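Local coordinates for putative hydrolase (Burkholderia cenocepacia, PDB 4X00), which probably hydrolyses ester substrates, as a putative aryl esterase with the alpha/beta hydrolase fold, its natural substrate not being established, at residues Pro36-His41 with Ile65-Arg70; Gly114-Ser119 with Arg205-Glu210; Tyr135-Ile140 with Leu224-Gln229; Asp230-Ala235 with Ser257-Phe262; Glu252-Ser257 with Pro266-Arg271. All blocks are in the same frame, centred on the assembly; numbering follows the deposited sequence.

Contact 1: Pro36-His41 with Ile65-Arg70; sequences PIIFIH and ITYDLR
His41 and Tyr67 both carry their rings between the backbone N and the carbonyl carbon (chi1 68° for each), and from there each ring reaches the partner segment. The imidazole of His41 accepts a hydrogen bond from Leu69 N to NE2, 2.9 Å long and nearly straight, although the donor stands 35° out of the ring plane. Leu69 also packs on one face of the same ring, its CG lying 3.8 Å from the centroid in a CH-pi contact, while Tyr67 O comes up at the edge. Tyr67 lies alongside Ile40, with its CE1 3.9 Å from Ile40 CG1.

Earlier in the strands the pairing is parallel, with the axes of 36-40 and 65-67 at 22°. Ile65 serves both sides of Ile38: its N donates to Ile37 O at 2.8 Å, and its O accepts from Phe39 N at 2.9 Å. Beyond this the backbones part, and two waters fill in. One donates to Phe39 O and Tyr67 O; the other accepts from His41 N and donates to Tyr67 O.

Ile38 CG1 meets Ile65 CD1 at 4.0 Å on the face covered by helix 87-100, where Ile98 touches Ile38 and Leu94 and Ile97 touch Tyr67. Strands 36-40 and 63-67 are the ends of a beta-alpha-beta unit, flanked in the sheet by strands 107-111 and 23-30.

Contact 2: Gly114-Ser119 with Arg205-Glu210; sequences GGAVIS and RSMTVE
Ala116 and Ser119, one turn apart on helix 113-125, meet Val209 and Met207 where the loop between helices 198-204 and 211-216 passes the helix. In the alpha/beta hydrolase fold this helix follows the probable nucleophile elbow, a GxSxG pattern that includes Gly114. Ala116 has the largest area buried by the contact. Its CB points at the loop and is met by two groups, Met207 CE at 3.7 Å and Val209 CG1 at 3.9 Å. The methionine runs extended through its first two torsions and then bends at chi3 (78°), which turns the terminal methyl to the alanine.

Ser119 has nearly as much surface buried, but through its carbon: CB faces Glu210 O at 4.1 Å, whereas OG is hydrogen-bonded to Tyr135 OH on strand 132-136. No hydrogen bond joins the two segments; nearby, Asn120 of the same helix bonds the loop backbone at Thr208 O and Glu210 N. Val209 CG1, anti to its own backbone N (chi1 -176°), lies 4.4 Å from Ser119 CB.

Contact 3: Tyr135-Ile140 with Leu224-Gln229; sequences YVDGVI and LLYGAQ
Backbone hydrogen bonds join Tyr135 and Asp137 to Leu225 in a parallel ladder. Leu225 N donates to Tyr135 O at 2.9 Å, and Asp137 N to Leu225 O at 2.8 Å. Two CA-H...O contacts accompany them, from Leu224 CA to Tyr135 O and from Val136 CA to Leu225 O.

The side-chain polar bonds join the loop after strand 132-136 to the last residues of strand 222-227. Gly227 N donates to Asp137 OD2 at 3.1 Å, on the syn side of that oxygen, and more weakly to OD1, so one N-H spans the carboxylate. Tyr226 OH donates to Gly138 O at 2.7 Å, approaching well off the carbonyl axis (119°).

Loops at the C-terminal ends of parallel strands carry the active site in the alpha/beta hydrolase fold. Strands 132-136 and 222-227 are neighbours in the sheet, and Asp137 here touches His259 of the probable catalytic triad.

Among the packing contacts, Asp137 CA sits over one face of the Tyr226 ring, 3.6 Å from its centroid and 18° off the normal. With CG beside the backbone N (chi1 -76°), Tyr226 lays its ring against the backbone of Asp137 and Gly138. The side chains of Tyr135 and Leu224 lie side by side, Tyr135 CB 3.7 Å from Leu224 CD1, and Ile140 CD1 reaches Tyr226 OH at 3.6 Å.

Contact 4: Asp230-Ala235 with Ser257-Phe262; sequences DALVKA and SGHAPF. With EDO (1,2-ethanediol), chain G.
A histidine-carboxylate pair, part of a probable Ser-His-Asp triad with Ser112, joins His259 to Asp230. His259 ND1 donates to Asp230 OD2 at 2.8 Å and 170°; the oxygen lies in the ring plane, but the bond leaves its syn side 27° out of the carboxylate plane. Both side chains have CG anti to the backbone N (chi1 -173° for Asp230), which brings the carboxylate and the ring together.

The other oxygen, Asp230 OD1, is held by two backbone amides, Leu232 N at 2.8 Å and Val233 N at 2.9 Å, forming an Asx turn and Asx motif that fix the carboxylate's rotation. In the alpha/beta hydrolase fold the acid and histidine come from separate loops, here those after strands 222-227 and 250-254.

Leu232 CD1 packs over one face of the imidazole, 3.6 Å from His259 CD2, and Val233 CG2 approaches His259 CE1 at 3.8 Å. A water accepts from both Ala231 N and His259 N. On the far flank, 1,2-ethanediol O2 bridges Asp230 O and Ala235 N.

Contact 5: Glu252-Ser257 with Pro266-Arg271; sequences ELYADS and PERFNR. With EDO (1,2-ethanediol), chain H.
A cation-pi stack ties the edge strand 250-254 of the sheet to helix 266-280 in this alpha/beta hydrolase. The guanidinium of Arg268 lies flat on the ring of Tyr254, the planes 6° apart and the centres separated by 3.7 Å. Tyr254 CD1 lies beneath Arg268 CZ at 3.4 Å, and NE stands over the ring centre. The arginine is extended throughout, from CG anti to the backbone N (chi1 178°) onward, and slides past the tyrosine in the opposite direction; its CD therefore also rests over the ring, 3.7 Å from the Tyr254 centroid.

At the other end of the ring, Tyr254 OH comes within 3.2 Å of Phe269 CA, while its hydrogen bond goes to Asp272 on the next turn. Arg268 NH1 forms a salt bridge with Glu265. From NE, Arg268 donates to O2 of a 1,2-ethanediol at 2.8 Å in a nearly straight bond; the diol, probably from crystallisation, also lies against Glu252.

The strand and helix segments run nearly antiparallel (168°), their axes 11.4 Å apart. Strand 222-227 pairs with strand 250-254 on its inner side, where Leu225 touches both Tyr254 and Phe269, and helix 261-264 adds Pro261 against Tyr254 and Phe262 against Phe269.

Overall arrangement
Contacts 1, 3 and 5 share one sheet, with contact 5 on its edge strand 250-254 beside strand 222-227 of contact 3. Contacts 3 and 4 have centres about 6 Å apart, and Asp137 OD2 lies 2.5 Å from Asp230 OD2, a close approach of two carboxylates beside the probable triad. Contact 4 shares Ser257 with contact 5, and Ala235 CB packs on Leu253 CD2 at 4.0 Å. Contact 2 touches both contact 1, through Ile40 CG2 and Gly114 CA at 3.7 Å, and contact 3, through Val209 CG1 and Ile140 O at 3.4 Å. Contacts 2 and 5 lie farthest apart, their centres about 24 Å from each other.

Contact 1: Pro36-His41 with Ile65-Arg70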
# COMPACT_ATOMS: atom_id res chain seq x y z
N PRO A 36 -10.27 -5.67 12.98
CA PRO A 36 -9.45 -5.94 11.79
C PRO A 36 -8.65 -4.75 11.28
O PRO A 36 -9.09 -3.59 11.28
CB PRO A 36 -10.48 -6.35 10.72
CG PRO A 36 -11.82 -5.92 11.25
CD PRO A 36 -11.72 -5.79 12.74
N ILE A 37 -7.47 -5.07 10.78
CA ILE A 37 -6.61 -4.15 10.06
C ILE A 37 -6.24 -4.82 8.75
O ILE A 37 -5.79 -5.98 8.77
CB ILE A 37 -5.32 -3.79 10.83
CG1 ILE A 37 -5.66 -3.27 12.24
CG2 ILE A 37 -4.48 -2.80 10.01
CD1 ILE A 37 -4.42 -3.11 13.13
N ILE A 38 -6.50 -4.16 7.63
CA ILE A 38 -6.13 -4.68 6.31
C ILE A 38 -4.97 -3.87 5.76
O ILE A 38 -5.09 -2.64 5.61
CB ILE A 38 -7.32 -4.64 5.35
CG1 ILE A 38 -8.47 -5.53 5.87
CG2 ILE A 38 -6.90 -5.06 3.96
CD1 ILE A 38 -9.81 -5.32 5.12
N PHE A 39 -3.86 -4.58 5.51
CA PHE A 39 -2.63 -3.99 5.00
C PHE A 39 -2.56 -4.14 3.48
O PHE A 39 -2.77 -5.25 2.97
CB PHE A 39 -1.41 -4.65 5.61
CG PHE A 39 -1.31 -4.49 7.10
CD1 PHE A 39 -1.95 -5.38 7.94
CD2 PHE A 39 -0.55 -3.46 7.65
CE1 PHE A 39 -1.84 -5.24 9.33
CE2 PHE A 39 -0.43 -3.30 9.03
CZ PHE A 39 -1.07 -4.20 9.87
N ILE A 40 -2.25 -3.05 2.79
CA ILE A 40 -2.23 -2.99 1.33
C ILE A 40 -0.86 -2.53 0.91
O ILE A 40 -0.49 -1.39 1.21
CB ILE A 40 -3.29 -2.01 0.80
CG1 ILE A 40 -4.65 -2.31 1.43
CG2 ILE A 40 -3.38 -2.10 -0.73
CD1 ILE A 40 -5.60 -1.12 1.37
N HIS A 41 -0.08 -3.41 0.29
CA HIS A 41 1.30 -3.06 -0.04
C HIS A 41 1.40 -2.17 -1.29
O HIS A 41 0.39 -1.77 -1.87
CB HIS A 41 2.14 -4.34 -0.21
CG HIS A 41 1.77 -5.16 -1.41
ND1 HIS A 41 2.22 -4.87 -2.69
CD2 HIS A 41 1.01 -6.28 -1.52
CE1 HIS A 41 1.73 -5.78 -3.54
NE2 HIS A 41 1.02 -6.66 -2.85
N ILE A 65 -4.87 -8.66 8.52
CA ILE A 65 -5.13 -9.22 7.19
C ILE A 65 -4.17 -8.60 6.18
O ILE A 65 -4.07 -7.37 6.09
CB ILE A 65 -6.58 -8.93 6.77
CG1 ILE A 65 -7.56 -9.60 7.75
CG2 ILE A 65 -6.82 -9.37 5.31
CD1 ILE A 65 -8.98 -9.04 7.65
N THR A 66 -3.51 -9.44 5.39
CA THR A 66 -2.69 -8.95 4.30
C THR A 66 -3.15 -9.63 3.00
O THR A 66 -3.85 -10.64 3.04
CB THR A 66 -1.18 -9.25 4.52
OG1 THR A 66 -1.00 -10.65 4.77
CG2 THR A 66 -0.61 -8.47 5.70
N TYR A 67 -2.74 -9.09 1.86
CA TYR A 67 -2.97 -9.77 0.59
C TYR A 67 -1.98 -9.26 -0.43
O TYR A 67 -1.34 -8.21 -0.26
CB TYR A 67 -4.41 -9.56 0.09
CG TYR A 67 -4.81 -8.17 -0.33
CD1 TYR A 67 -5.12 -7.20 0.62
CD2 TYR A 67 -4.92 -7.84 -1.68
CE1 TYR A 67 -5.55 -5.94 0.24
CE2 TYR A 67 -5.34 -6.59 -2.09
CZ TYR A 67 -5.69 -5.63 -1.11
OH TYR A 67 -6.12 -4.39 -1.49
N ASP A 68 -1.84 -10.01 -1.53
CA ASP A 68 -1.02 -9.57 -2.64
C ASP A 68 -1.91 -8.83 -3.64
O ASP A 68 -2.98 -9.31 -4.04
CB ASP A 68 -0.35 -10.75 -3.35
CG ASP A 68 0.63 -11.51 -2.47
OD1 ASP A 68 1.08 -10.97 -1.43
OD2 ASP A 68 0.92 -12.67 -2.80
N LEU A 69 -1.50 -7.62 -4.02
CA LEU A 69 -2.20 -6.88 -5.09
C LEU A 69 -2.24 -7.67 -6.39
O LEU A 69 -1.36 -8.51 -6.66
CB LEU A 69 -1.50 -5.55 -5.38
CG LEU A 69 -1.49 -4.51 -4.25
CD1 LEU A 69 -0.62 -3.32 -4.71
CD2 LEU A 69 -2.91 -4.08 -3.92
N ARG A 70 -3.26 -7.41 -7.20
CA ARG A 70 -3.24 -7.96 -8.55
C ARG A 70 -1.90 -7.64 -9.20
O ARG A 70 -1.31 -6.56 -9.01
CB ARG A 70 -4.40 -7.43 -9.40
CG ARG A 70 -4.40 -5.92 -9.67
CD ARG A 70 -5.54 -5.53 -10.67
NE ARG A 70 -6.79 -6.12 -10.20
CZ ARG A 70 -7.67 -6.75 -10.97
NH1 ARG A 70 -8.70 -7.35 -10.41
NH2 ARG A 70 -7.53 -6.75 -12.31
O HOH W 1 -0.62 -6.55 1.93
O HOH W 2 -2.06 -5.52 -0.85

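Contact 2: Gly114-Ser119 with Arg205-Glu210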
# COMPACT_ATOMS: atom_id res chain seq x y z
N GLY A 114 -0.57 1.39 -2.58
CA GLY A 114 -1.68 0.99 -1.73
C GLY A 114 -2.53 2.17 -1.27
O GLY A 114 -3.73 2.02 -1.03
N GLY A 115 -1.89 3.34 -1.12
CA GLY A 115 -2.63 4.56 -0.80
C GLY A 115 -3.57 4.96 -1.94
O GLY A 115 -4.71 5.40 -1.71
N ALA A 116 -3.10 4.80 -3.17
CA ALA A 116 -3.96 5.09 -4.32
C ALA A 116 -5.13 4.12 -4.40
O ALA A 116 -6.25 4.49 -4.78
CB ALA A 116 -3.14 5.05 -5.61
N VAL A 117 -4.87 2.86 -4.05
CA VAL A 117 -5.97 1.89 -3.98
C VAL A 117 -7.02 2.34 -2.94
O VAL A 117 -8.23 2.28 -3.22
CB VAL A 117 -5.44 0.48 -3.61
CG1 VAL A 117 -6.58 -0.50 -3.32
CG2 VAL A 117 -4.50 -0.09 -4.70
N ILE A 118 -6.57 2.81 -1.76
CA ILE A 118 -7.52 3.33 -0.78
C ILE A 118 -8.30 4.51 -1.35
O ILE A 118 -9.52 4.58 -1.16
CB ILE A 118 -6.81 3.73 0.53
CG1 ILE A 118 -6.27 2.48 1.21
CG2 ILE A 118 -7.81 4.45 1.47
CD1 ILE A 118 -5.41 2.77 2.46
N SER A 119 -7.62 5.45 -2.02
CA SER A 119 -8.37 6.59 -2.56
C SER A 119 -9.44 6.13 -3.54
O SER A 119 -10.56 6.65 -3.54
CB SER A 119 -7.46 7.59 -3.28
OG SER A 119 -6.59 8.18 -2.34
N ARG A 205 1.47 2.84 -14.36
CA ARG A 205 1.80 4.23 -14.68
C ARG A 205 0.56 5.06 -15.03
O ARG A 205 0.45 6.25 -14.70
CB ARG A 205 2.79 4.26 -15.86
CG ARG A 205 3.92 3.21 -15.75
CD ARG A 205 4.91 3.40 -16.88
NE ARG A 205 4.39 3.17 -18.24
CZ ARG A 205 4.80 3.88 -19.28
NH1 ARG A 205 4.34 3.67 -20.50
NH2 ARG A 205 5.69 4.84 -19.07
N SER A 206 -0.38 4.41 -15.72
CA SER A 206 -1.57 5.04 -16.27
C SER A 206 -2.81 4.78 -15.44
O SER A 206 -3.91 5.12 -15.87
CB SER A 206 -1.84 4.54 -17.70
OG SER A 206 -0.76 4.87 -18.55
N MET A 207 -2.66 4.16 -14.27
CA MET A 207 -3.80 3.84 -13.42
C MET A 207 -4.50 5.11 -12.96
O MET A 207 -3.86 6.01 -12.46
CB MET A 207 -3.38 3.04 -12.19
CG MET A 207 -4.56 2.53 -11.37
SD MET A 207 -4.01 1.76 -9.82
CE MET A 207 -3.67 3.21 -8.83
N THR A 208 -5.82 5.16 -13.12
CA THR A 208 -6.58 6.30 -12.65
C THR A 208 -6.57 6.34 -11.11
O THR A 208 -6.58 5.29 -10.46
CB THR A 208 -8.02 6.26 -13.18
OG1 THR A 208 -8.63 5.01 -12.84
CG2 THR A 208 -8.03 6.41 -14.70
N VAL A 209 -6.49 7.54 -10.55
CA VAL A 209 -6.51 7.70 -9.09
C VAL A 209 -7.48 8.83 -8.74
O VAL A 209 -7.22 10.00 -9.04
CB VAL A 209 -5.12 8.03 -8.51
CG1 VAL A 209 -5.18 8.09 -6.97
CG2 VAL A 209 -4.11 6.98 -8.94
N GLU A 210 -8.59 8.49 -8.09
CA GLU A 210 -9.58 9.50 -7.74
C GLU A 210 -9.33 10.02 -6.34
O GLU A 210 -10.17 9.88 -5.43
CB GLU A 210 -10.98 8.92 -7.87
CG GLU A 210 -11.26 8.48 -9.30
CD GLU A 210 -12.70 8.10 -9.53
OE1 GLU A 210 -12.95 6.92 -9.86
OE2 GLU A 210 -13.57 8.97 -9.40

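Contact 3: Tyr135-Ile140 with Leu224-Gln229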
# COMPACT_ATOMS: atom_id res chain seq x y z
N TYR A 135 -2.43 6.21 5.38
CA TYR A 135 -1.65 6.26 4.15
C TYR A 135 -0.19 6.27 4.59
O TYR A 135 0.24 7.21 5.26
CB TYR A 135 -1.93 7.50 3.33
CG TYR A 135 -3.22 7.48 2.54
CD1 TYR A 135 -4.46 7.28 3.16
CD2 TYR A 135 -3.21 7.74 1.16
CE1 TYR A 135 -5.64 7.27 2.41
CE2 TYR A 135 -4.40 7.73 0.43
CZ TYR A 135 -5.60 7.51 1.06
OH TYR A 135 -6.74 7.52 0.32
N VAL A 136 0.55 5.24 4.24
CA VAL A 136 1.95 5.17 4.61
C VAL A 136 2.79 5.49 3.39
O VAL A 136 2.86 4.69 2.44
CB VAL A 136 2.30 3.79 5.14
CG1 VAL A 136 3.74 3.84 5.69
CG2 VAL A 136 1.26 3.32 6.16
N ASP A 137 3.37 6.68 3.35
CA ASP A 137 4.07 7.13 2.14
C ASP A 137 3.20 6.88 0.92
O ASP A 137 3.66 6.45 -0.14
CB ASP A 137 5.43 6.45 2.03
CG ASP A 137 6.37 6.99 3.08
OD1 ASP A 137 6.24 6.52 4.23
OD2 ASP A 137 7.15 7.95 2.80
N GLY A 138 1.91 7.17 1.09
CA GLY A 138 0.94 6.91 0.05
C GLY A 138 1.07 7.79 -1.16
O GLY A 138 1.39 9.00 -1.09
N VAL A 139 0.84 7.17 -2.32
CA VAL A 139 0.57 7.98 -3.49
C VAL A 139 -0.73 8.73 -3.24
O VAL A 139 -1.72 8.12 -2.84
CB VAL A 139 0.46 7.11 -4.75
CG1 VAL A 139 -0.13 7.95 -5.94
CG2 VAL A 139 1.83 6.55 -5.11
N ILE A 140 -0.70 10.04 -3.48
CA ILE A 140 -1.91 10.87 -3.43
C ILE A 140 -2.33 11.05 -4.88
O ILE A 140 -3.30 10.45 -5.33
CB ILE A 140 -1.66 12.20 -2.69
CG1 ILE A 140 -1.18 11.92 -1.25
CG2 ILE A 140 -2.93 13.05 -2.71
CD1 ILE A 140 -2.13 11.01 -0.42
N LEU A 224 -1.71 10.26 7.73
CA LEU A 224 -0.69 10.17 6.70
C LEU A 224 0.65 10.10 7.39
O LEU A 224 1.04 11.04 8.08
CB LEU A 224 -0.76 11.36 5.76
CG LEU A 224 -1.59 11.11 4.50
CD1 LEU A 224 -3.06 10.71 4.80
CD2 LEU A 224 -1.49 12.35 3.59
N LEU A 225 1.35 8.99 7.24
CA LEU A 225 2.64 8.77 7.90
C LEU A 225 3.67 8.64 6.79
O LEU A 225 3.57 7.69 5.98
CB LEU A 225 2.63 7.50 8.75
CG LEU A 225 1.74 7.37 9.99
CD1 LEU A 225 2.01 6.03 10.66
CD2 LEU A 225 2.09 8.41 10.99
N TYR A 226 4.64 9.55 6.73
CA TYR A 226 5.64 9.54 5.63
C TYR A 226 7.04 9.62 6.21
O TYR A 226 7.28 10.37 7.17
CB TYR A 226 5.46 10.76 4.70
CG TYR A 226 4.29 10.65 3.76
CD1 TYR A 226 3.00 10.58 4.25
CD2 TYR A 226 4.48 10.58 2.38
CE1 TYR A 226 1.92 10.46 3.40
CE2 TYR A 226 3.39 10.49 1.51
CZ TYR A 226 2.11 10.40 2.04
OH TYR A 226 1.01 10.29 1.22
N GLY A 227 7.98 8.93 5.57
CA GLY A 227 9.38 9.21 5.81
C GLY A 227 9.74 10.53 5.15
O GLY A 227 9.47 10.73 3.95
N ALA A 228 10.41 11.42 5.89
CA ALA A 228 10.78 12.72 5.35
C ALA A 228 11.75 12.60 4.19
O ALA A 228 11.85 13.49 3.35
CB ALA A 228 11.38 13.63 6.45
N GLN A 229 12.51 11.50 4.17
CA GLN A 229 13.51 11.35 3.11
C GLN A 229 13.05 10.38 2.02
O GLN A 229 13.86 9.84 1.28
CB GLN A 229 14.85 10.93 3.73
CG GLN A 229 15.29 11.95 4.80
CD GLN A 229 16.67 11.67 5.30
OE1 GLN A 229 17.63 11.59 4.51
NE2 GLN A 229 16.81 11.54 6.61

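Contact 4: Asp230-Ala235 with Ser257-Phe262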
# COMPACT_ATOMS: atom_id res chain seq x y z
N ASP A 230 11.74 10.20 1.90
CA ASP A 230 11.18 9.34 0.86
C ASP A 230 11.72 9.77 -0.52
O ASP A 230 11.57 10.90 -0.95
CB ASP A 230 9.65 9.44 0.95
CG ASP A 230 8.91 8.48 0.03
OD1 ASP A 230 9.47 8.08 -1.01
OD2 ASP A 230 7.75 8.10 0.34
N ALA A 231 12.38 8.83 -1.18
CA ALA A 231 13.03 9.08 -2.48
C ALA A 231 12.13 8.77 -3.66
O ALA A 231 12.58 8.89 -4.80
CB ALA A 231 14.33 8.27 -2.57
N LEU A 232 10.87 8.40 -3.40
CA LEU A 232 9.97 8.03 -4.48
C LEU A 232 8.75 8.90 -4.50
O LEU A 232 8.35 9.39 -5.56
CB LEU A 232 9.58 6.55 -4.39
CG LEU A 232 10.73 5.60 -4.75
CD1 LEU A 232 10.39 4.19 -4.33
CD2 LEU A 232 11.06 5.63 -6.27
N VAL A 233 8.14 9.11 -3.33
CA VAL A 233 6.99 10.00 -3.23
C VAL A 233 7.46 11.25 -2.49
O VAL A 233 8.12 11.11 -1.45
CB VAL A 233 5.81 9.32 -2.48
CG1 VAL A 233 4.69 10.32 -2.21
CG2 VAL A 233 5.27 8.12 -3.31
N LYS A 234 7.16 12.43 -3.02
CA LYS A 234 7.53 13.69 -2.35
C LYS A 234 6.63 13.87 -1.13
O LYS A 234 5.43 14.12 -1.26
CB LYS A 234 7.41 14.90 -3.29
CG LYS A 234 8.38 14.88 -4.49
CD LYS A 234 8.08 16.03 -5.43
CE LYS A 234 9.10 16.11 -6.55
NZ LYS A 234 8.71 17.17 -7.50
N ALA A 235 7.21 13.73 0.06
CA ALA A 235 6.43 13.65 1.31
C ALA A 235 5.65 14.93 1.60
O ALA A 235 4.42 14.89 1.73
CB ALA A 235 7.36 13.32 2.49
N SER A 257 13.46 8.38 8.14
CA SER A 257 13.00 7.28 7.28
C SER A 257 12.81 7.76 5.87
O SER A 257 12.56 8.95 5.60
CB SER A 257 11.67 6.69 7.74
OG SER A 257 11.82 5.90 8.90
N GLY A 258 12.91 6.80 4.95
CA GLY A 258 12.51 7.01 3.56
C GLY A 258 11.13 6.44 3.29
O GLY A 258 10.21 6.61 4.12
N HIS A 259 10.97 5.81 2.13
CA HIS A 259 9.67 5.42 1.61
C HIS A 259 8.99 4.28 2.38
O HIS A 259 7.79 4.07 2.21
CB HIS A 259 9.91 5.03 0.15
CG HIS A 259 8.68 4.71 -0.65
ND1 HIS A 259 7.67 5.62 -0.89
CD2 HIS A 259 8.36 3.59 -1.37
CE1 HIS A 259 6.75 5.07 -1.67
NE2 HIS A 259 7.16 3.84 -1.98
N ALA A 260 9.72 3.57 3.24
CA ALA A 260 9.19 2.39 3.91
C ALA A 260 9.36 2.45 5.44
O ALA A 260 10.01 1.59 6.04
CB ALA A 260 9.85 1.13 3.35
N PRO A 261 8.73 3.43 6.11
CA PRO A 261 8.91 3.60 7.56
C PRO A 261 8.45 2.40 8.39
O PRO A 261 8.93 2.24 9.51
CB PRO A 261 8.07 4.86 7.89
CG PRO A 261 7.10 4.98 6.76
CD PRO A 261 7.88 4.48 5.54
N PHE A 262 7.50 1.61 7.90
CA PHE A 262 7.03 0.43 8.61
C PHE A 262 8.14 -0.64 8.72
O PHE A 262 8.09 -1.51 9.62
CB PHE A 262 5.78 -0.16 7.93
CG PHE A 262 6.00 -0.44 6.46
CD1 PHE A 262 5.84 0.56 5.50
CD2 PHE A 262 6.45 -1.71 6.06
CE1 PHE A 262 6.10 0.30 4.15
CE2 PHE A 262 6.71 -1.98 4.72
CZ PHE A 262 6.54 -0.96 3.77
C1 EDO G . 11.17 14.72 -0.90
O1 EDO G . 10.01 15.52 -1.10
C2 EDO G . 11.07 13.92 0.39
O2 EDO G . 10.03 12.95 0.32
O HOH W 3 13.09 6.28 0.17

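Contact 5: Glu252-Ser257 with Pro266-Arg271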
# COMPACT_ATOMS: atom_id res chain seq x y z
N GLU A 252 2.22 12.75 10.07
CA GLU A 252 3.46 12.68 10.83
C GLU A 252 4.58 12.43 9.84
O GLU A 252 4.43 11.62 8.94
CB GLU A 252 3.43 11.55 11.87
CG GLU A 252 2.30 11.58 12.87
CD GLU A 252 2.49 12.63 13.94
OE1 GLU A 252 3.53 13.32 13.94
OE2 GLU A 252 1.58 12.75 14.80
N LEU A 253 5.69 13.11 10.03
CA LEU A 253 6.90 12.89 9.26
C LEU A 253 7.91 12.15 10.11
O LEU A 253 8.23 12.60 11.22
CB LEU A 253 7.52 14.21 8.80
CG LEU A 253 6.84 14.94 7.66
CD1 LEU A 253 7.41 16.34 7.54
CD2 LEU A 253 7.03 14.17 6.35
N TYR A 254 8.45 11.06 9.59
CA TYR A 254 9.54 10.35 10.25
C TYR A 254 10.83 10.90 9.65
O TYR A 254 11.19 10.57 8.50
CB TYR A 254 9.46 8.83 9.99
CG TYR A 254 8.36 8.06 10.70
CD1 TYR A 254 7.20 8.67 11.19
CD2 TYR A 254 8.50 6.69 10.89
CE1 TYR A 254 6.21 7.91 11.83
CE2 TYR A 254 7.53 5.95 11.54
CZ TYR A 254 6.39 6.55 12.01
OH TYR A 254 5.45 5.75 12.65
N ALA A 255 11.53 11.74 10.42
CA ALA A 255 12.66 12.49 9.90
C ALA A 255 13.74 11.64 9.22
O ALA A 255 14.31 12.07 8.21
CB ALA A 255 13.30 13.29 11.04
N ASP A 256 14.01 10.46 9.78
CA ASP A 256 15.14 9.68 9.30
C ASP A 256 14.71 8.40 8.60
O ASP A 256 15.48 7.48 8.43
CB ASP A 256 16.08 9.38 10.47
CG ASP A 256 16.63 10.65 11.11
OD1 ASP A 256 16.92 11.62 10.37
OD2 ASP A 256 16.76 10.69 12.35
N SER A 257 13.46 8.38 8.14
CA SER A 257 13.00 7.28 7.28
C SER A 257 12.81 7.76 5.87
O SER A 257 12.56 8.95 5.60
CB SER A 257 11.67 6.69 7.74
OG SER A 257 11.82 5.90 8.90
N PRO A 266 10.20 0.29 12.71
CA PRO A 266 9.02 -0.56 12.92
C PRO A 266 8.42 -0.40 14.31
O PRO A 266 7.20 -0.51 14.43
CB PRO A 266 9.58 -1.99 12.71
CG PRO A 266 11.04 -1.87 13.05
CD PRO A 266 11.44 -0.50 12.54
N GLU A 267 9.23 -0.17 15.33
CA GLU A 267 8.67 -0.00 16.67
C GLU A 267 7.81 1.26 16.75
O GLU A 267 6.68 1.25 17.26
CB GLU A 267 9.79 0.07 17.70
CG GLU A 267 10.66 -1.17 17.75
CD GLU A 267 11.82 -1.18 16.73
OE1 GLU A 267 12.04 -0.18 16.03
OE2 GLU A 267 12.58 -2.17 16.69
N ARG A 268 8.33 2.35 16.20
CA ARG A 268 7.57 3.59 16.13
C ARG A 268 6.31 3.43 15.27
O ARG A 268 5.21 3.84 15.67
CB ARG A 268 8.46 4.71 15.58
CG ARG A 268 7.80 6.04 15.42
CD ARG A 268 8.78 7.01 14.79
NE ARG A 268 8.23 8.35 14.64
CZ ARG A 268 8.89 9.34 14.05
NH1 ARG A 268 10.14 9.12 13.57
NH2 ARG A 268 8.33 10.55 13.96
N PHE A 269 6.46 2.78 14.12
CA PHE A 269 5.31 2.60 13.24
C PHE A 269 4.22 1.80 13.93
O PHE A 269 3.04 2.16 13.84
CB PHE A 269 5.75 1.91 11.95
CG PHE A 269 4.62 1.73 10.97
CD1 PHE A 269 4.27 2.76 10.11
CD2 PHE A 269 3.85 0.58 10.99
CE1 PHE A 269 3.20 2.62 9.24
CE2 PHE A 269 2.78 0.44 10.12
CZ PHE A 269 2.44 1.47 9.28
N ASN A 270 4.60 0.71 14.59
CA ASN A 270 3.59 -0.15 15.20
C ASN A 270 2.90 0.54 16.36
O ASN A 270 1.72 0.30 16.62
CB ASN A 270 4.22 -1.46 15.67
CG ASN A 270 4.68 -2.32 14.51
OD1 ASN A 270 4.38 -2.02 13.35
ND2 ASN A 270 5.37 -3.41 14.82
N ARG A 271 3.65 1.37 17.08
CA ARG A 271 3.07 2.22 18.12
C ARG A 271 2.05 3.20 17.51
O ARG A 271 0.90 3.29 17.97
CB ARG A 271 4.19 2.99 18.83
CG ARG A 271 3.67 3.79 20.03
CD ARG A 271 4.68 4.89 20.43
NE ARG A 271 4.67 5.97 19.45
CZ ARG A 271 5.74 6.64 19.01
NH1 ARG A 271 6.96 6.37 19.48
NH2 ARG A 271 5.60 7.57 18.07
C1 EDO H . 5.65 11.43 15.19
O1 EDO H . 6.63 11.42 16.25
C2 EDO H . 4.82 10.15 15.14
O2 EDO H . 5.62 8.98 15.33